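Local coordinates for Ice-binding protein (Flavobacteriaceae bacterium, PDB 5UYT) that probably binds ice crystals and so acts as an antifreeze protein, through two ice-binding-like domains built as right-handed beta-helices, at residues Asn387-Arg401 against Thr405-Thr419. Numbering follows the deposited sequence.
Sequences NGAVIINTGVEIEGR and TSGGISTFGINAQMT
Val390 and Ser410 belong to successive coils of a right-handed beta-helix and illustrate how such coils are joined: Ser410 N donates to Val390 O at 2.9 Å, and that carbonyl also accepts from a water held by Ser410 OG. Around them runs a parallel ladder, with Val390 N bonded to Gly408 O and Ile392 N to Ser410 O. Across the type II turn Asn393-Val396 the register slips by one residue; there Gly395 N meets Gly413 O from above the carbonyl plane, 50° out of it. A second ladder then links Val396 through Gly400 to Asn415 and Gln417, whose side chains join through Asn415 ND2 and Gln417 OE1 (2.9 Å). Arg401 bends at chi3 (75°), bringing NH2 to a weak bond with Thr419 O at 3.2 Å; Val222, Tyr224 and Ser382 also hold its guanidinium. On the inner face aliphatic side chains lie in register: Val390 runs alongside Ile409, and Ile398 CB rests on Ala416 CB at 3.9 Å. In one of two modelled conformers, Ile392 crosses Ile414 at about a right angle, their CG2 methyls 3.7 Å apart. Strand 390-392 sits between strands 371-373 and 409-412, while strand 224-228 packs inside against Ile392, Ile409 and Ala416.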
loop_
_atom_site.group_PDB
_atom_site.type_symbol
_atom_site.label_atom_id
_atom_site.label_comp_id
_atom_site.label_asym_id
_atom_site.label_seq_id
_atom_site.Cartn_x
_atom_site.Cartn_y
_atom_site.Cartn_z
ATOM N N ASN A 387 12.638 -12.828 20.244
ATOM C CA ASN A 387 12.254 -13.013 21.635
ATOM C C ASN A 387 10.750 -13.148 21.849
ATOM O O ASN A 387 10.107 -12.270 22.421
ATOM C CB ASN A 387 12.854 -11.889 22.490
ATOM C CG ASN A 387 14.361 -11.895 22.442
ATOM O OD1 ASN A 387 14.975 -12.955 22.290
ATOM N ND2 ASN A 387 14.967 -10.726 22.534
ATOM N N GLY A 388 10.187 -14.257 21.383
ATOM C CA GLY A 388 8.792 -14.532 21.655
ATOM C C GLY A 388 8.370 -15.837 21.010
ATOM O O GLY A 388 8.904 -16.220 19.969
ATOM N N ALA A 389 7.435 -16.512 21.658
ATOM C CA ALA A 389 6.975 -17.814 21.204
ATOM C C ALA A 389 6.249 -17.645 19.872
ATOM O O ALA A 389 5.633 -16.590 19.604
ATOM C CB ALA A 389 6.059 -18.438 22.238
ATOM N N VAL A 390 6.332 -18.669 19.032
ATOM C CA VAL A 390 5.635 -18.619 17.765
ATOM C C VAL A 390 4.582 -19.726 17.767
ATOM O O VAL A 390 4.881 -20.872 18.162
ATOM C CB VAL A 390 6.620 -18.805 16.582
ATOM C CG1 VAL A 390 5.896 -18.864 15.231
ATOM C CG2 VAL A 390 7.696 -17.713 16.608
ATOM N N ILE A 391 3.366 -19.384 17.345
ATOM C CA ILE A 391 2.320 -20.401 17.139
ATOM C C ILE A 391 1.803 -20.270 15.721
ATOM O O ILE A 391 1.439 -19.160 15.292
ATOM C CB ILE A 391 1.137 -20.211 18.111
ATOM C CG1 ILE A 391 1.628 -20.291 19.543
ATOM C CG2 ILE A 391 0.035 -21.268 17.842
ATOM C CD1 ILE A 391 0.552 -19.918 20.563
ATOM N N ILE A 392 1.760 -21.383 14.992
ATOM C CA ILE A 392 1.203 -21.375 13.643
ATOM C C ILE A 392 0.077 -22.399 13.653
ATOM O O ILE A 392 0.300 -23.613 13.808
ATOM C CB ILE A 392 2.226 -21.710 12.548
ATOM C CG1 ILE A 392 3.548 -20.959 12.778
ATOM C CG2 ILE A 392 1.620 -21.364 11.180
ATOM C CD1 ILE A 392 4.626 -21.261 11.765
ATOM N N ASN A 393 -1.141 -21.869 13.574
ATOM C CA ASN A 393 -2.359 -22.664 13.844
ATOM C C ASN A 393 -2.878 -23.468 12.679
ATOM O O ASN A 393 -2.389 -23.345 11.554
ATOM C CB ASN A 393 -3.467 -21.693 14.385
ATOM C CG ASN A 393 -3.201 -21.247 15.829
ATOM O OD1 ASN A 393 -3.354 -22.052 16.781
ATOM N ND2 ASN A 393 -2.753 -19.988 16.009
ATOM N N THR A 394 -3.864 -24.318 12.967
ATOM C CA THR A 394 -4.403 -25.247 11.986
ATOM C C THR A 394 -4.628 -24.622 10.601
ATOM O O THR A 394 -5.315 -23.618 10.482
ATOM C CB THR A 394 -5.760 -25.733 12.487
ATOM O OG1 THR A 394 -5.566 -26.393 13.764
ATOM C CG2 THR A 394 -6.385 -26.733 11.465
ATOM N N GLY A 395 -4.079 -25.251 9.562
ATOM C CA GLY A 395 -4.498 -24.930 8.226
ATOM C C GLY A 395 -3.757 -23.738 7.637
ATOM O O GLY A 395 -3.977 -23.412 6.475
ATOM N N VAL A 396 -2.871 -23.107 8.412
ATOM C CA VAL A 396 -2.116 -21.955 7.889
ATOM C C VAL A 396 -1.297 -22.404 6.670
ATOM O O VAL A 396 -0.723 -23.526 6.689
ATOM C CB VAL A 396 -1.206 -21.374 8.988
ATOM C CG1 VAL A 396 -0.163 -20.415 8.359
ATOM C CG2 VAL A 396 -2.045 -20.597 10.000
ATOM N N GLU A 397 -1.249 -21.543 5.637
ATOM C CA GLU A 397 -0.393 -21.786 4.463
ATOM C C GLU A 397 0.637 -20.678 4.496
ATOM O O GLU A 397 0.278 -19.502 4.678
ATOM C CB GLU A 397 -1.232 -21.682 3.178
ATOM C CG GLU A 397 -2.298 -22.780 3.112
ATOM C CD GLU A 397 -3.258 -22.635 1.936
ATOM O OE1 GLU A 397 -3.110 -21.689 1.154
ATOM O OE2 GLU A 397 -4.149 -23.503 1.816
ATOM N N ILE A 398 1.912 -21.041 4.355
ATOM C CA ILE A 398 3.007 -20.063 4.287
ATOM C C ILE A 398 3.754 -20.237 2.943
ATOM O O ILE A 398 4.158 -21.357 2.573
ATOM C CB ILE A 398 4.002 -20.290 5.468
ATOM C CG1 ILE A 398 3.376 -19.818 6.807
ATOM C CG2 ILE A 398 5.358 -19.577 5.253
ATOM C CD1 ILE A 398 3.734 -20.781 7.916
ATOM N N GLU A 399 3.875 -19.142 2.195
ATOM C CA GLU A 399 4.770 -19.086 1.037
ATOM C C GLU A 399 5.865 -18.145 1.506
ATOM O O GLU A 399 5.698 -16.916 1.512
ATOM C CB GLU A 399 4.040 -18.542 -0.188
ATOM C CG GLU A 399 4.838 -18.462 -1.464
ATOM C CD GLU A 399 4.063 -17.779 -2.589
ATOM O OE1 GLU A 399 2.847 -17.497 -2.389
ATOM O OE2 GLU A 399 4.654 -17.549 -3.697
ATOM N N GLY A 400 6.966 -18.736 1.950
ATOM C CA GLY A 400 8.025 -17.939 2.590
ATOM C C GLY A 400 8.572 -18.757 3.746
ATOM O O GLY A 400 8.829 -19.925 3.595
ATOM N N ARG A 401 8.761 -18.127 4.911
ATOM C CA ARG A 401 9.340 -18.835 6.056
ATOM C C ARG A 401 8.943 -18.161 7.342
ATOM O O ARG A 401 8.630 -16.987 7.352
ATOM C CB ARG A 401 10.875 -18.996 5.977
ATOM C CG ARG A 401 11.652 -17.785 5.536
ATOM C CD ARG A 401 13.136 -18.126 5.233
ATOM N NE ARG A 401 13.397 -18.848 3.967
ATOM C CZ ARG A 401 13.290 -18.320 2.745
ATOM N NH1 ARG A 401 12.888 -17.030 2.544
ATOM N NH2 ARG A 401 13.602 -19.059 1.680
ATOM N N THR A 405 14.474 -15.624 16.284
ATOM C CA THR A 405 15.812 -15.600 16.860
ATOM C C THR A 405 15.834 -16.324 18.185
ATOM O O THR A 405 16.878 -16.878 18.610
ATOM C CB THR A 405 16.279 -14.166 17.107
ATOM O OG1 THR A 405 15.402 -13.554 18.062
ATOM C CG2 THR A 405 16.315 -13.391 15.824
ATOM N N SER A 406 14.715 -16.258 18.887
ATOM C CA SER A 406 14.623 -16.816 20.215
ATOM C C SER A 406 13.169 -17.037 20.584
ATOM O O SER A 406 12.347 -16.133 20.543
ATOM C CB SER A 406 15.297 -15.921 21.246
ATOM O OG SER A 406 15.284 -16.609 22.463
ATOM N N GLY A 407 12.842 -18.261 20.951
ATOM C CA GLY A 407 11.468 -18.547 21.229
ATOM C C GLY A 407 11.111 -19.876 20.639
ATOM O O GLY A 407 11.522 -20.221 19.521
ATOM N N GLY A 408 10.322 -20.615 21.390
ATOM C CA GLY A 408 9.803 -21.880 20.890
ATOM C C GLY A 408 8.807 -21.673 19.772
ATOM O O GLY A 408 8.242 -20.574 19.606
ATOM N N ILE A 409 8.603 -22.717 18.978
ATOM C CA ILE A 409 7.690 -22.632 17.830
ATOM C C ILE A 409 6.807 -23.877 17.851
ATOM O O ILE A 409 7.325 -25.007 17.949
ATOM C CB ILE A 409 8.439 -22.584 16.462
ATOM C CG1 ILE A 409 9.380 -21.362 16.357
ATOM C CG2 ILE A 409 7.450 -22.598 15.286
ATOM C CD1 ILE A 409 10.182 -21.377 15.045
ATOM N N SER A 410 5.491 -23.666 17.750
ATOM C CA SER A 410 4.542 -24.766 17.747
ATOM C C SER A 410 3.703 -24.626 16.504
ATOM O O SER A 410 3.144 -23.544 16.270
ATOM C CB SER A 410 3.645 -24.733 18.986
ATOM O OG SER A 410 4.433 -24.711 20.170
ATOM N N THR A 411 3.631 -25.694 15.710
ATOM C CA THR A 411 2.866 -25.655 14.473
ATOM C C THR A 411 1.794 -26.745 14.528
ATOM O O THR A 411 1.999 -27.809 15.175
ATOM C CB THR A 411 3.760 -25.868 13.214
ATOM O OG1 THR A 411 4.413 -27.152 13.283
ATOM C CG2 THR A 411 4.882 -24.772 13.200
ATOM N N PHE A 412 0.683 -26.499 13.822
ATOM C CA PHE A 412 -0.461 -27.397 13.861
ATOM C C PHE A 412 -1.020 -27.563 12.437
ATOM O O PHE A 412 -1.674 -26.645 11.925
ATOM C CB PHE A 412 -1.549 -26.814 14.802
ATOM C CG PHE A 412 -1.112 -26.710 16.233
ATOM C CD1 PHE A 412 -1.313 -27.767 17.124
ATOM C CD2 PHE A 412 -0.504 -25.559 16.712
ATOM C CE1 PHE A 412 -0.902 -27.690 18.463
ATOM C CE2 PHE A 412 -0.077 -25.484 18.039
ATOM C CZ PHE A 412 -0.278 -26.545 18.929
ATOM N N GLY A 413 -0.746 -28.699 11.777
ATOM C CA GLY A 413 -1.451 -28.991 10.533
ATOM C C GLY A 413 -1.298 -27.887 9.493
ATOM O O GLY A 413 -2.302 -27.449 8.895
ATOM N N ILE A 414 -0.058 -27.515 9.207
ATOM C CA ILE A 414 0.230 -26.375 8.302
ATOM C C ILE A 414 0.856 -26.867 6.993
ATOM O O ILE A 414 1.249 -28.043 6.879
ATOM C CB ILE A 414 1.151 -25.316 8.961
ATOM C CG1 ILE A 414 2.600 -25.822 9.104
ATOM C CG2 ILE A 414 0.604 -24.865 10.336
ATOM C CD1 ILE A 414 3.548 -24.672 9.528
ATOM N N ASN A 415 0.925 -25.966 6.010
ATOM C CA ASN A 415 1.621 -26.248 4.756
ATOM C C ASN A 415 2.533 -25.063 4.483
ATOM O O ASN A 415 2.052 -23.943 4.270
ATOM C CB ASN A 415 0.637 -26.505 3.622
ATOM C CG ASN A 415 1.324 -27.069 2.379
ATOM O OD1 ASN A 415 0.960 -28.157 1.849
ATOM N ND2 ASN A 415 2.299 -26.365 1.923
ATOM N N ALA A 416 3.843 -25.286 4.555
ATOM C CA ALA A 416 4.753 -24.139 4.504
ATOM C C ALA A 416 5.811 -24.431 3.461
ATOM O O ALA A 416 6.469 -25.480 3.523
ATOM C CB ALA A 416 5.401 -23.920 5.882
ATOM N N GLN A 417 5.984 -23.510 2.513
ATOM C CA GLN A 417 6.870 -23.731 1.390
ATOM C C GLN A 417 7.786 -22.555 1.183
ATOM O O GLN A 417 7.331 -21.439 0.965
ATOM C CB GLN A 417 6.061 -23.996 0.086
ATOM C CG GLN A 417 5.203 -25.289 0.193
ATOM C CD GLN A 417 4.290 -25.527 -1.003
ATOM O OE1 GLN A 417 3.089 -25.885 -0.835
ATOM N NE2 GLN A 417 4.823 -25.381 -2.179
ATOM N N MET A 418 9.091 -22.797 1.293
ATOM C CA MET A 418 10.063 -21.720 1.117
ATOM C C MET A 418 9.989 -21.107 -0.275
ATOM O O MET A 418 9.642 -21.779 -1.265
ATOM C CB MET A 418 11.483 -22.240 1.379
ATOM C CG MET A 418 11.971 -23.284 0.402
ATOM S SD MET A 418 13.695 -23.747 0.784
ATOM C CE MET A 418 13.987 -24.986 -0.459
ATOM N N THR A 419 10.303 -19.816 -0.336
ATOM C CA THR A 419 10.428 -19.065 -1.575
ATOM C C THR A 419 11.875 -19.244 -2.095
ATOM O O THR A 419 12.738 -19.745 -1.348
ATOM C CB THR A 419 10.119 -17.575 -1.300
ATOM O OG1 THR A 419 10.811 -17.184 -0.103
ATOM C CG2 THR A 419 8.576 -17.403 -1.053
HETATM O O HOH W 1 5.007 -21.887 20.725
HETATM O O HOH W 2 13.343 -16.739 -0.498
#